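PDB 1J2Z: acyl-[acyl-carrier-protein]--UDP-N-acetylglucosamine O-acyltransferase from Helicobacter pylori, which catalyses the first step of lipid A biosynthesis, moving a (3R)-hydroxyacyl chain from acyl-carrier protein to UDP-N-acetylglucosamine. Local coordinates for residues V32-G37 with T50-N55; S11-I16 with I28-K33; I207-A212 with P239-I244; I161-M166 with P178-V183; L40-T45 with I58-V63. One frame throughout, in Å; residues are numbered along the deposited sequence.

Contact 1 (V32-G37 with T50-N55)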
# COMPACT_ATOMS: atom_id res chain seq x y z
N VAL A 32 -27.14 -6.99 -3.71
CA VAL A 32 -26.34 -6.83 -4.92
C VAL A 32 -27.11 -7.01 -6.22
O VAL A 32 -28.06 -7.80 -6.31
CB VAL A 32 -25.14 -7.83 -4.93
CG1 VAL A 32 -24.34 -7.69 -6.22
CG2 VAL A 32 -24.24 -7.58 -3.72
N LYS A 33 -26.70 -6.26 -7.24
CA LYS A 33 -27.29 -6.34 -8.56
C LYS A 33 -26.15 -6.37 -9.57
O LYS A 33 -25.25 -5.54 -9.51
CB LYS A 33 -28.18 -5.13 -8.83
CG LYS A 33 -29.34 -4.99 -7.86
CD LYS A 33 -30.09 -3.70 -8.09
CE LYS A 33 -31.20 -3.55 -7.07
NZ LYS A 33 -30.71 -3.74 -5.68
N LEU A 34 -26.18 -7.34 -10.47
CA LEU A 34 -25.14 -7.46 -11.49
C LEU A 34 -25.81 -7.39 -12.86
O LEU A 34 -26.60 -8.26 -13.22
CB LEU A 34 -24.39 -8.78 -11.34
CG LEU A 34 -23.76 -9.08 -9.97
CD1 LEU A 34 -23.09 -10.45 -10.02
CD2 LEU A 34 -22.75 -8.00 -9.61
N ASP A 35 -25.50 -6.34 -13.61
CA ASP A 35 -26.08 -6.16 -14.93
C ASP A 35 -25.43 -7.12 -15.93
O ASP A 35 -24.48 -7.83 -15.61
CB ASP A 35 -25.91 -4.71 -15.39
CG ASP A 35 -27.00 -4.26 -16.36
OD1 ASP A 35 -27.08 -3.05 -16.65
OD2 ASP A 35 -27.79 -5.11 -16.83
N GLU A 36 -25.97 -7.13 -17.14
CA GLU A 36 -25.51 -7.99 -18.21
C GLU A 36 -24.01 -7.98 -18.51
O GLU A 36 -23.37 -6.93 -18.54
CB GLU A 36 -26.27 -7.66 -19.50
CG GLU A 36 -25.77 -8.39 -20.73
CD GLU A 36 -26.62 -8.10 -21.96
OE1 GLU A 36 -26.71 -6.92 -22.36
OE2 GLU A 36 -27.19 -9.05 -22.53
N GLY A 37 -23.47 -9.18 -18.74
CA GLY A 37 -22.07 -9.31 -19.09
C GLY A 37 -21.03 -9.10 -18.00
O GLY A 37 -19.84 -9.11 -18.30
N THR A 50 -25.23 -2.72 -3.60
CA THR A 50 -24.29 -2.48 -4.68
C THR A 50 -24.79 -2.88 -6.06
O THR A 50 -25.30 -3.99 -6.26
CB THR A 50 -22.99 -3.24 -4.39
OG1 THR A 50 -22.56 -2.94 -3.05
CG2 THR A 50 -21.90 -2.85 -5.38
N PHE A 51 -24.62 -1.97 -7.02
CA PHE A 51 -25.01 -2.21 -8.40
C PHE A 51 -23.73 -2.19 -9.23
O PHE A 51 -22.91 -1.28 -9.10
CB PHE A 51 -25.94 -1.10 -8.91
CG PHE A 51 -26.31 -1.24 -10.36
CD1 PHE A 51 -27.35 -2.07 -10.76
CD2 PHE A 51 -25.57 -0.57 -11.34
CE1 PHE A 51 -27.65 -2.24 -12.11
CE2 PHE A 51 -25.87 -0.73 -12.70
CZ PHE A 51 -26.91 -1.57 -13.08
N VAL A 52 -23.56 -3.21 -10.07
CA VAL A 52 -22.39 -3.32 -10.94
C VAL A 52 -22.88 -3.34 -12.39
O VAL A 52 -23.56 -4.28 -12.82
CB VAL A 52 -21.60 -4.62 -10.64
CG1 VAL A 52 -20.42 -4.75 -11.59
CG2 VAL A 52 -21.09 -4.59 -9.20
N GLY A 53 -22.53 -2.28 -13.13
CA GLY A 53 -22.94 -2.12 -14.52
C GLY A 53 -22.46 -3.12 -15.56
O GLY A 53 -21.48 -3.84 -15.34
N LYS A 54 -23.14 -3.12 -16.70
CA LYS A 54 -22.84 -4.02 -17.81
C LYS A 54 -21.37 -4.14 -18.19
O LYS A 54 -20.66 -3.14 -18.32
CB LYS A 54 -23.62 -3.61 -19.07
CG LYS A 54 -25.14 -3.62 -18.95
CD LYS A 54 -25.80 -3.32 -20.30
CE LYS A 54 -27.33 -3.35 -20.22
NZ LYS A 54 -27.88 -2.21 -19.44
N ASN A 55 -20.95 -5.38 -18.38
CA ASN A 55 -19.60 -5.72 -18.81
C ASN A 55 -18.46 -5.36 -17.87
O ASN A 55 -17.29 -5.47 -18.25
CB ASN A 55 -19.35 -5.11 -20.19
CG ASN A 55 -20.35 -5.59 -21.22
OD1 ASN A 55 -20.49 -6.79 -21.45
ND2 ASN A 55 -21.05 -4.65 -21.85
O HOH W 1 -25.32 -1.00 -16.76
O HOH W 2 -18.73 -9.20 -20.98
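The Phe51 ring meets Asp35 at its edge, where Asp35 OD1 lies near the ring plane, 3.9 Å from Phe51 CZ; Lys33 CB approaches Phe51 CD1 obliquely at 3.7 Å. The other flat group is the Asp35 carboxylate, held from several directions. Lys54 NZ meets Asp35 OD1 on its syn side at 3.0 Å, 31° out of the carboxylate plane, and forms a salt bridge, while the backbone N-H of Glu36 comes to Asp35 OD2 from above that plane. The Lys54 chain runs extended to CE and bends only at its last torsion (chi4 70°), which turns NZ onto the acid. A water that donates to Asp35 OD1 and accepts from Lys54 N adds a second donor to the same oxygen.

The groups belong to two successive coils of the left-handed parallel beta-helix, whose segments run within 3° of each other. Lys33 N to Thr50 O (2.8 Å), Val52 N to Lys33 O (2.9 Å) and Asp35 N to Val52 O (2.9 Å) form the parallel ladder, and Asn55 N to Glu36 O continues it into the turn. Leu34 and Val52 project side by side from the face opposite to Lys33 and Phe51, with Leu34 CD2 3.7 Å from Val52 CB, and Leu46 packs against Leu34. At the far end a second water donates to both Gly37 O and Asn55 OD1.

Contact 2 (S11-I16 with I28-K33)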
# COMPACT_ATOMS: atom_id res chain seq x y z
N SER A 11 -26.75 -14.82 -2.56
CA SER A 11 -28.03 -14.62 -1.90
C SER A 11 -29.17 -14.75 -2.89
O SER A 11 -29.10 -14.25 -4.01
CB SER A 11 -28.11 -13.24 -1.26
OG SER A 11 -29.44 -12.94 -0.90
N PRO A 12 -30.25 -15.44 -2.50
CA PRO A 12 -31.37 -15.57 -3.44
C PRO A 12 -32.02 -14.21 -3.72
O PRO A 12 -32.75 -14.06 -4.69
CB PRO A 12 -32.30 -16.56 -2.73
CG PRO A 12 -31.97 -16.35 -1.26
CD PRO A 12 -30.47 -16.25 -1.29
N LYS A 13 -31.74 -13.23 -2.88
CA LYS A 13 -32.31 -11.89 -3.06
C LYS A 13 -31.51 -11.01 -4.00
O LYS A 13 -31.98 -9.95 -4.42
CB LYS A 13 -32.46 -11.20 -1.71
CG LYS A 13 -33.33 -11.98 -0.73
CD LYS A 13 -33.47 -11.27 0.60
CE LYS A 13 -34.29 -12.10 1.58
NZ LYS A 13 -34.53 -11.35 2.84
N ALA A 14 -30.30 -11.44 -4.35
CA ALA A 14 -29.47 -10.66 -5.26
C ALA A 14 -30.06 -10.82 -6.65
O ALA A 14 -30.71 -11.83 -6.94
CB ALA A 14 -28.04 -11.16 -5.24
N GLU A 15 -29.85 -9.83 -7.51
CA GLU A 15 -30.36 -9.87 -8.87
C GLU A 15 -29.18 -10.05 -9.83
O GLU A 15 -28.32 -9.18 -9.93
CB GLU A 15 -31.12 -8.58 -9.18
CG GLU A 15 -32.32 -8.35 -8.26
CD GLU A 15 -33.45 -9.33 -8.52
OE1 GLU A 15 -34.23 -9.61 -7.58
OE2 GLU A 15 -33.57 -9.81 -9.67
N ILE A 16 -29.15 -11.19 -10.51
CA ILE A 16 -28.07 -11.51 -11.44
C ILE A 16 -28.64 -11.59 -12.85
O ILE A 16 -29.36 -12.53 -13.17
CB ILE A 16 -27.44 -12.87 -11.11
CG1 ILE A 16 -27.16 -12.98 -9.60
CG2 ILE A 16 -26.17 -13.06 -11.92
CD1 ILE A 16 -26.14 -11.97 -9.08
N ILE A 28 -21.72 -13.10 -2.61
CA ILE A 28 -22.64 -12.06 -3.07
C ILE A 28 -23.83 -11.88 -2.13
O ILE A 28 -24.66 -12.78 -1.99
CB ILE A 28 -23.11 -12.40 -4.50
CG1 ILE A 28 -21.88 -12.51 -5.41
CG2 ILE A 28 -24.10 -11.35 -5.01
CD1 ILE A 28 -22.19 -12.91 -6.83
N GLY A 29 -23.89 -10.71 -1.50
CA GLY A 29 -24.95 -10.38 -0.55
C GLY A 29 -26.34 -10.16 -1.12
O GLY A 29 -26.53 -10.10 -2.34
N ASP A 30 -27.32 -10.01 -0.23
CA ASP A 30 -28.70 -9.86 -0.66
C ASP A 30 -29.12 -8.52 -1.25
O ASP A 30 -30.27 -8.37 -1.64
CB ASP A 30 -29.66 -10.26 0.47
CG ASP A 30 -29.52 -9.39 1.71
OD1 ASP A 30 -29.05 -8.24 1.59
OD2 ASP A 30 -29.92 -9.86 2.80
N GLY A 31 -28.22 -7.55 -1.32
CA GLY A 31 -28.57 -6.27 -1.90
C GLY A 31 -27.81 -5.98 -3.18
O GLY A 31 -27.84 -4.86 -3.70
N VAL A 32 -27.14 -6.99 -3.71
CA VAL A 32 -26.34 -6.83 -4.92
C VAL A 32 -27.11 -7.01 -6.22
O VAL A 32 -28.06 -7.80 -6.31
CB VAL A 32 -25.14 -7.83 -4.93
CG1 VAL A 32 -24.34 -7.69 -6.22
CG2 VAL A 32 -24.24 -7.58 -3.72
N LYS A 33 -26.70 -6.26 -7.24
CA LYS A 33 -27.29 -6.34 -8.56
C LYS A 33 -26.15 -6.37 -9.57
O LYS A 33 -25.25 -5.54 -9.51
CB LYS A 33 -28.18 -5.13 -8.83
CG LYS A 33 -29.34 -4.99 -7.86
CD LYS A 33 -30.09 -3.70 -8.09
CE LYS A 33 -31.20 -3.55 -7.07
NZ LYS A 33 -30.71 -3.74 -5.68
O HOH W 3 -32.17 -7.27 -2.82
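Lys13 lies alongside Asp30 where two successive coils of the left-handed beta-helix turn a corner, each through a type I turn (Ser11 to Ala14 and Gly29 to Val32). Followed outward, Lys13 CB sits 3.7 Å from Asp30 CB and also close to Asp30 O, and Lys13 CD passes Asp30 CB at 3.9 Å. The chain stays extended beyond CG, and Lys13 NZ finishes 4.8 Å from Asp30 OD2: not a salt bridge, though the opposite charges may attract weakly. Asp30 OD1 is hydrogen-bonded to a tartaric acid molecule that probably came from the crystallisation liquor.

Ser11 holds the first turn in shape. Its chi1 of 166° swings Ser11 OG away from the Ser11 N to where it accepts the N-H of Lys13 at 3.0 Å, an ST turn, and the same oxygen rests against Asp30 CB. Ala14 CB lies 3.4 Å from Gly29 O and close to Val32 O, with Ile28 CG2 and Val32 CB further off.

Two backbone bonds bracket the corner: Ser11 N to Ile28 O at 3.0 Å before it, and Glu15 N to Val32 O at 3.0 Å after it, where Glu15 and Lys33 start a parallel bridge. There Lys33 CA makes a CA-H...O contact with Glu15 O at 3.3 Å.

Contact 3 (I207-A212 with P239-I244)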
# COMPACT_ATOMS: atom_id res chain seq x y z
N ILE A 207 -6.88 24.85 -27.02
CA ILE A 207 -5.79 24.51 -26.11
C ILE A 207 -5.00 25.78 -25.79
O ILE A 207 -4.60 26.00 -24.65
CB ILE A 207 -4.86 23.44 -26.73
CG1 ILE A 207 -5.64 22.13 -26.89
CG2 ILE A 207 -3.64 23.23 -25.84
CD1 ILE A 207 -4.83 21.01 -27.51
N ASP A 208 -4.78 26.61 -26.81
CA ASP A 208 -4.05 27.87 -26.63
C ASP A 208 -4.85 28.77 -25.70
O ASP A 208 -4.29 29.39 -24.78
CB ASP A 208 -3.86 28.59 -27.96
CG ASP A 208 -3.03 27.80 -28.95
OD1 ASP A 208 -1.95 27.31 -28.55
OD2 ASP A 208 -3.44 27.69 -30.12
N PHE A 209 -6.15 28.86 -25.94
CA PHE A 209 -7.03 29.68 -25.13
C PHE A 209 -6.94 29.30 -23.66
O PHE A 209 -6.85 30.17 -22.79
CB PHE A 209 -8.47 29.53 -25.63
CG PHE A 209 -9.48 30.30 -24.82
CD1 PHE A 209 -10.01 29.76 -23.65
CD2 PHE A 209 -9.88 31.57 -25.20
CE1 PHE A 209 -10.92 30.47 -22.88
CE2 PHE A 209 -10.79 32.30 -24.44
CZ PHE A 209 -11.32 31.74 -23.28
N ILE A 210 -6.94 28.00 -23.39
CA ILE A 210 -6.86 27.51 -22.01
C ILE A 210 -5.55 27.93 -21.34
O ILE A 210 -5.56 28.41 -20.21
CB ILE A 210 -7.01 25.98 -21.96
CG1 ILE A 210 -8.42 25.61 -22.45
CG2 ILE A 210 -6.79 25.46 -20.54
CD1 ILE A 210 -8.66 24.12 -22.59
N TYR A 211 -4.43 27.77 -22.04
CA TYR A 211 -3.14 28.16 -21.47
C TYR A 211 -3.23 29.62 -21.05
O TYR A 211 -2.89 29.98 -19.92
CB TYR A 211 -2.01 28.04 -22.50
CG TYR A 211 -1.38 26.67 -22.63
CD1 TYR A 211 -1.69 25.84 -23.71
CD2 TYR A 211 -0.42 26.23 -21.72
CE1 TYR A 211 -1.05 24.61 -23.88
CE2 TYR A 211 0.22 25.00 -21.88
CZ TYR A 211 -0.10 24.20 -22.96
OH TYR A 211 0.55 23.00 -23.15
N ALA A 212 -3.68 30.46 -21.98
CA ALA A 212 -3.82 31.89 -21.73
C ALA A 212 -4.72 32.13 -20.53
O ALA A 212 -4.39 32.90 -19.63
CB ALA A 212 -4.40 32.57 -22.97
N PRO A 239 -17.49 28.00 -23.34
CA PRO A 239 -17.61 26.78 -22.55
C PRO A 239 -16.44 26.51 -21.62
O PRO A 239 -16.64 26.13 -20.47
CB PRO A 239 -17.75 25.70 -23.63
CG PRO A 239 -16.92 26.25 -24.74
CD PRO A 239 -17.35 27.69 -24.77
N PHE A 240 -15.22 26.71 -22.11
CA PHE A 240 -14.03 26.47 -21.30
C PHE A 240 -13.95 27.39 -20.09
O PHE A 240 -13.60 26.95 -19.00
CB PHE A 240 -12.79 26.59 -22.18
CG PHE A 240 -12.84 25.74 -23.41
CD1 PHE A 240 -13.20 26.29 -24.64
CD2 PHE A 240 -12.60 24.37 -23.34
CE1 PHE A 240 -13.31 25.50 -25.77
CE2 PHE A 240 -12.71 23.57 -24.47
CZ PHE A 240 -13.07 24.13 -25.69
N VAL A 241 -14.25 28.66 -20.29
CA VAL A 241 -14.22 29.62 -19.19
C VAL A 241 -15.26 29.19 -18.15
O VAL A 241 -15.00 29.20 -16.95
CB VAL A 241 -14.54 31.05 -19.68
CG1 VAL A 241 -14.75 31.98 -18.49
CG2 VAL A 241 -13.40 31.55 -20.55
N LYS A 242 -16.45 28.82 -18.64
CA LYS A 242 -17.53 28.40 -17.76
C LYS A 242 -17.14 27.17 -16.95
O LYS A 242 -17.32 27.12 -15.73
CB LYS A 242 -18.79 28.08 -18.57
CG LYS A 242 -19.37 29.26 -19.33
CD LYS A 242 -20.67 28.87 -20.04
CE LYS A 242 -21.29 30.06 -20.76
NZ LYS A 242 -22.57 29.72 -21.44
N GLU A 243 -16.60 26.18 -17.65
CA GLU A 243 -16.18 24.93 -17.02
C GLU A 243 -15.10 25.13 -15.97
O GLU A 243 -15.18 24.60 -14.87
CB GLU A 243 -15.67 23.97 -18.10
CG GLU A 243 -15.35 22.59 -17.60
CD GLU A 243 -14.92 21.67 -18.73
OE1 GLU A 243 -14.74 20.46 -18.47
OE2 GLU A 243 -14.75 22.16 -19.87
N ILE A 244 -14.09 25.92 -16.32
CA ILE A 244 -12.97 26.18 -15.43
C ILE A 244 -13.27 27.14 -14.29
O ILE A 244 -13.01 26.84 -13.13
CB ILE A 244 -11.77 26.72 -16.24
CG1 ILE A 244 -11.29 25.63 -17.21
CG2 ILE A 244 -10.65 27.15 -15.31
CD1 ILE A 244 -10.20 26.06 -18.15
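Phe209 and Ile210, consecutive on helix 204-217, are the bumps that one helix offers to helix 239-250. Ile210 fits between two residues one turn apart on the partner: its CD1 meets Phe240 CD2 at 4.0 Å, approaching that ring obliquely, and its CG2 reaches Ile244 CD1 at 4.2 Å. The two branches of one isoleucine thus fill the hollow between Phe240 and Ile244. Phe209 enters next to it. A chi1 of 177° carries the Phe209 ring across to the partner helix, and Val241 CG2 stands at the ring edge, in its plane, 3.4 Å from Phe209 CZ; Phe209 CE1 also comes 4.4 Å from Phe240 CB.

Both helices belong to the C-terminal helical part that follows the beta-helix in this acyltransferase. Their segments approach to 10.7 Å and cross at -43°, a spacing bridged by long and aromatic side chains, without a hydrogen bond between them. Further side chains pack on the same residues: Leu213, Tyr214 and Leu217 of helix 204-217 on Ile244, and Leu232 of helix 224-234 on Val241. Asn238 touches Phe209 and, through OD1, accepts a hydrogen bond from Val241 N at the start of helix 239-250.

Contact 4 (I161-M166 with P178-V183)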
# COMPACT_ATOMS: atom_id res chain seq x y z
N ILE A 161 -11.24 16.84 -8.22
CA ILE A 161 -10.33 16.87 -9.36
C ILE A 161 -11.20 16.96 -10.60
O ILE A 161 -12.02 16.08 -10.86
CB ILE A 161 -9.47 15.60 -9.41
CG1 ILE A 161 -8.66 15.47 -8.12
CG2 ILE A 161 -8.53 15.65 -10.62
CD1 ILE A 161 -8.01 14.11 -7.94
N ALA A 162 -11.02 18.03 -11.37
CA ALA A 162 -11.82 18.24 -12.57
C ALA A 162 -11.39 17.36 -13.73
O ALA A 162 -10.41 16.62 -13.64
CB ALA A 162 -11.77 19.72 -12.97
N LYS A 163 -12.14 17.46 -14.82
CA LYS A 163 -11.90 16.70 -16.04
C LYS A 163 -10.50 16.86 -16.62
O LYS A 163 -9.89 17.92 -16.54
CB LYS A 163 -12.93 17.10 -17.09
CG LYS A 163 -12.72 16.48 -18.47
CD LYS A 163 -13.70 17.09 -19.47
CE LYS A 163 -13.61 16.41 -20.83
NZ LYS A 163 -14.55 17.04 -21.81
N GLY A 164 -10.00 15.77 -17.21
CA GLY A 164 -8.70 15.77 -17.86
C GLY A 164 -7.45 16.04 -17.06
O GLY A 164 -6.43 16.43 -17.63
N CYS A 165 -7.49 15.81 -15.75
CA CYS A 165 -6.32 16.04 -14.92
C CYS A 165 -5.41 14.83 -14.78
O CYS A 165 -5.84 13.68 -14.92
CB CYS A 165 -6.72 16.51 -13.53
SG CYS A 165 -7.36 18.19 -13.47
N MET A 166 -4.14 15.10 -14.51
CA MET A 166 -3.17 14.04 -14.31
C MET A 166 -2.48 14.29 -12.98
O MET A 166 -1.97 15.38 -12.74
CB MET A 166 -2.13 14.02 -15.43
CG MET A 166 -1.14 12.87 -15.32
SD MET A 166 -0.03 12.78 -16.74
CE MET A 166 -1.09 11.94 -17.94
N PRO A 178 -8.23 22.31 -11.01
CA PRO A 178 -9.03 22.74 -12.16
C PRO A 178 -8.80 21.85 -13.37
O PRO A 178 -7.79 21.16 -13.47
CB PRO A 178 -8.57 24.17 -12.37
CG PRO A 178 -7.11 24.09 -12.01
CD PRO A 178 -7.15 23.28 -10.73
N PRO A 179 -9.73 21.87 -14.34
CA PRO A 179 -9.60 21.05 -15.54
C PRO A 179 -8.30 21.12 -16.34
O PRO A 179 -7.67 22.18 -16.46
CB PRO A 179 -10.83 21.44 -16.37
CG PRO A 179 -11.23 22.77 -15.84
CD PRO A 179 -10.97 22.67 -14.37
N TYR A 180 -7.90 19.97 -16.86
CA TYR A 180 -6.71 19.81 -17.69
C TYR A 180 -5.36 20.13 -17.05
O TYR A 180 -4.39 20.41 -17.76
CB TYR A 180 -6.89 20.63 -18.97
CG TYR A 180 -8.14 20.25 -19.73
CD1 TYR A 180 -9.26 21.09 -19.77
CD2 TYR A 180 -8.22 19.02 -20.40
CE1 TYR A 180 -10.42 20.71 -20.45
CE2 TYR A 180 -9.37 18.64 -21.08
CZ TYR A 180 -10.47 19.49 -21.10
OH TYR A 180 -11.60 19.10 -21.77
N CYS A 181 -5.28 20.09 -15.72
CA CYS A 181 -4.02 20.37 -15.04
C CYS A 181 -3.29 19.11 -14.59
O CYS A 181 -3.91 18.08 -14.33
CB CYS A 181 -4.27 21.25 -13.81
SG CYS A 181 -4.88 22.88 -14.19
N THR A 182 -1.97 19.21 -14.50
CA THR A 182 -1.15 18.10 -14.04
C THR A 182 -0.68 18.49 -12.64
O THR A 182 -0.28 19.63 -12.42
CB THR A 182 0.07 17.87 -14.94
OG1 THR A 182 0.87 19.05 -14.97
CG2 THR A 182 -0.37 17.52 -16.34
N VAL A 183 -0.74 17.55 -11.71
CA VAL A 183 -0.35 17.80 -10.33
C VAL A 183 0.72 16.82 -9.87
O VAL A 183 0.83 15.71 -10.39
CB VAL A 183 -1.57 17.69 -9.40
CG1 VAL A 183 -1.15 17.93 -7.95
CG2 VAL A 183 -2.62 18.70 -9.82
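Lys163 and Tyr180 lie side by side and point the same way, the extended lysine running along the tyrosine so that Lys163 CE is 3.5 Å from Tyr180 OH. Lys163 O stands over one face of the Tyr180 ring, 4.3 Å above its plane and toward the rim. Ala162 CB presses on the ring of Pro179 at 3.4 Å from its CD, tighter than usual, and Met166 CB faces Thr182 CG2 at 4.0 Å.

The lysine-tyrosine and alanine-proline pairs belong to two stacked type II turns, Ala162 to Cys165 and Pro178 to Cys181, of adjacent beta-helix coils, with Gly164 (phi 63°) and Tyr180 (phi 63°) at matching left-handed positions; Met166 and Thr182 follow in a parallel bridge. Tyr180 N to Lys163 O (2.9 Å), Met166 N to Cys181 O (3.0 Å) and Val183 N to Met166 O (2.7 Å) join them. These three firm hydrogen bonds are all backbone to backbone, while the side chains meet mainly by van der Waals contact, which suits a buried contact.

Contact 5 (L40-T45 with I58-V63)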
# COMPACT_ATOMS: atom_id res chain seq x y z
N LEU A 40 -17.05 -11.72 -12.77
CA LEU A 40 -16.40 -11.73 -11.48
C LEU A 40 -15.44 -12.90 -11.47
O LEU A 40 -15.83 -14.03 -11.75
CB LEU A 40 -17.42 -11.94 -10.36
CG LEU A 40 -18.58 -10.96 -10.21
CD1 LEU A 40 -19.38 -11.33 -8.98
CD2 LEU A 40 -18.05 -9.54 -10.10
N HIS A 41 -14.17 -12.63 -11.17
CA HIS A 41 -13.21 -13.72 -11.10
C HIS A 41 -13.48 -14.45 -9.80
O HIS A 41 -14.47 -14.16 -9.12
CB HIS A 41 -11.79 -13.18 -11.14
CG HIS A 41 -11.42 -12.57 -12.46
ND1 HIS A 41 -10.31 -12.98 -13.18
CD2 HIS A 41 -12.02 -11.62 -13.20
CE1 HIS A 41 -10.25 -12.30 -14.31
NE2 HIS A 41 -11.28 -11.47 -14.35
N ASN A 42 -12.62 -15.39 -9.44
CA ASN A 42 -12.82 -16.11 -8.19
C ASN A 42 -12.65 -15.18 -6.99
O ASN A 42 -11.94 -14.18 -7.06
CB ASN A 42 -11.81 -17.25 -8.08
CG ASN A 42 -10.38 -16.75 -7.93
OD1 ASN A 42 -9.86 -16.64 -6.81
ND2 ASN A 42 -9.75 -16.43 -9.05
N ASN A 43 -13.33 -15.51 -5.90
CA ASN A 43 -13.20 -14.78 -4.65
C ASN A 43 -13.48 -13.27 -4.63
O ASN A 43 -12.73 -12.51 -4.00
CB ASN A 43 -11.81 -15.03 -4.07
CG ASN A 43 -11.62 -16.47 -3.63
OD1 ASN A 43 -12.13 -16.89 -2.59
ND2 ASN A 43 -10.90 -17.25 -4.42
N VAL A 44 -14.53 -12.84 -5.31
CA VAL A 44 -14.88 -11.42 -5.26
C VAL A 44 -15.96 -11.31 -4.17
O VAL A 44 -16.85 -12.16 -4.08
CB VAL A 44 -15.47 -10.91 -6.60
CG1 VAL A 44 -16.04 -9.51 -6.41
CG2 VAL A 44 -14.38 -10.89 -7.67
N THR A 45 -15.86 -10.29 -3.32
CA THR A 45 -16.86 -10.10 -2.28
C THR A 45 -17.70 -8.86 -2.58
O THR A 45 -17.18 -7.76 -2.69
CB THR A 45 -16.22 -9.91 -0.89
OG1 THR A 45 -15.53 -11.11 -0.52
CG2 THR A 45 -17.28 -9.59 0.15
N ILE A 58 -14.32 -7.71 -12.49
CA ILE A 58 -13.67 -7.52 -11.20
C ILE A 58 -12.77 -8.71 -10.87
O ILE A 58 -13.22 -9.86 -10.91
CB ILE A 58 -14.74 -7.36 -10.10
CG1 ILE A 58 -15.66 -6.20 -10.48
CG2 ILE A 58 -14.07 -7.13 -8.75
CD1 ILE A 58 -16.86 -6.03 -9.58
N PHE A 59 -11.52 -8.43 -10.55
CA PHE A 59 -10.53 -9.47 -10.26
C PHE A 59 -10.53 -10.02 -8.83
O PHE A 59 -11.13 -9.43 -7.93
CB PHE A 59 -9.15 -8.96 -10.67
CG PHE A 59 -8.95 -8.91 -12.17
CD1 PHE A 59 -9.64 -7.97 -12.94
CD2 PHE A 59 -8.11 -9.81 -12.81
CE1 PHE A 59 -9.50 -7.94 -14.33
CE2 PHE A 59 -7.96 -9.79 -14.20
CZ PHE A 59 -8.65 -8.86 -14.96
N PRO A 60 -9.84 -11.15 -8.60
CA PRO A 60 -9.76 -11.80 -7.29
C PRO A 60 -9.48 -10.95 -6.06
O PRO A 60 -8.65 -10.05 -6.07
CB PRO A 60 -8.68 -12.86 -7.49
CG PRO A 60 -8.83 -13.22 -8.94
CD PRO A 60 -8.99 -11.86 -9.58
N PHE A 61 -10.19 -11.28 -4.98
CA PHE A 61 -10.03 -10.64 -3.69
C PHE A 61 -10.39 -9.16 -3.60
O PHE A 61 -9.91 -8.46 -2.71
CB PHE A 61 -8.61 -10.88 -3.19
CG PHE A 61 -8.22 -12.34 -3.17
CD1 PHE A 61 -6.98 -12.75 -3.62
CD2 PHE A 61 -9.12 -13.30 -2.70
CE1 PHE A 61 -6.62 -14.11 -3.61
CE2 PHE A 61 -8.77 -14.66 -2.68
CZ PHE A 61 -7.52 -15.06 -3.13
N ALA A 62 -11.21 -8.68 -4.53
CA ALA A 62 -11.64 -7.29 -4.45
C ALA A 62 -12.82 -7.30 -3.48
O ALA A 62 -13.54 -8.29 -3.39
CB ALA A 62 -12.10 -6.80 -5.82
N VAL A 63 -13.00 -6.22 -2.74
CA VAL A 63 -14.11 -6.14 -1.79
C VAL A 63 -14.92 -4.89 -2.09
O VAL A 63 -14.40 -3.78 -1.99
CB VAL A 63 -13.61 -6.09 -0.34
CG1 VAL A 63 -14.77 -5.94 0.63
CG2 VAL A 63 -12.84 -7.36 -0.02
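At a corner of the left-handed beta-helix that faces the trimer interface, His41 stacks on Phe59 of the next coil. The ring centroids lie 4.0 Å apart with planes at 24°, and His41 NE2 sits over the centre of the Phe59 ring. Glu57 OE1 is hydrogen-bonded to His41 NE2 and thereby helps fix the imidazole's rotation; Arg89 adds a cation-pi contact to Phe59. Pro60 wedges alongside, its CD 3.5 Å from His41 CB and its CG 3.3 Å from Asn42 ND2.

Asn43 CB meets Phe61 CE2 at 3.4 Å, amide and ring planes 37° apart, and the Phe61 ring packs edge-to-face with Phe61 of both other subunits. The Asn43 amide is held by ND2 donating to a lone pair of Asn42 OD1 at 2.7 Å, in both amide planes, while Asn42 OD1 also bonds Thr45 OG1 of the second subunit. Inside the coil, Leu40 CD2 packs on Ile58 CD1 at 3.7 Å.

His41 N to Ile58 O (2.9 Å) and Thr45 N to Ala62 O (3.1 Å) tie the turns at their two ends. The corner carries the chain from strands 39-40 and 57-58 of one sheet to strands 45-46 and 63-64 of the next.

Overall arrangement
Contacts 1, 2 and 5 form one cluster near the N-terminal end of the beta-helix. Contacts 1 and 2 share Val32 and Lys33, and Leu34 N lies 2.9 Å from Glu15 O, a probable hydrogen bond. Leu40 CD1 of contact 5 is 3.9 Å from both Leu34 CD1 of contact 1 and Ile28 CD1 of contact 2. Across the chain's centre, contact 3, within the C-terminal helices, packs on contact 4, in the last coils, their centres 12 Å apart and Ile244 CG1 3.2 Å from Pro179 CG. The side chain of Val63 (contact 5) is about 10 Å from that of substrate-binding Gln69, and that of Met166 (contact 4) about 10 Å from bound octyl thioglucoside.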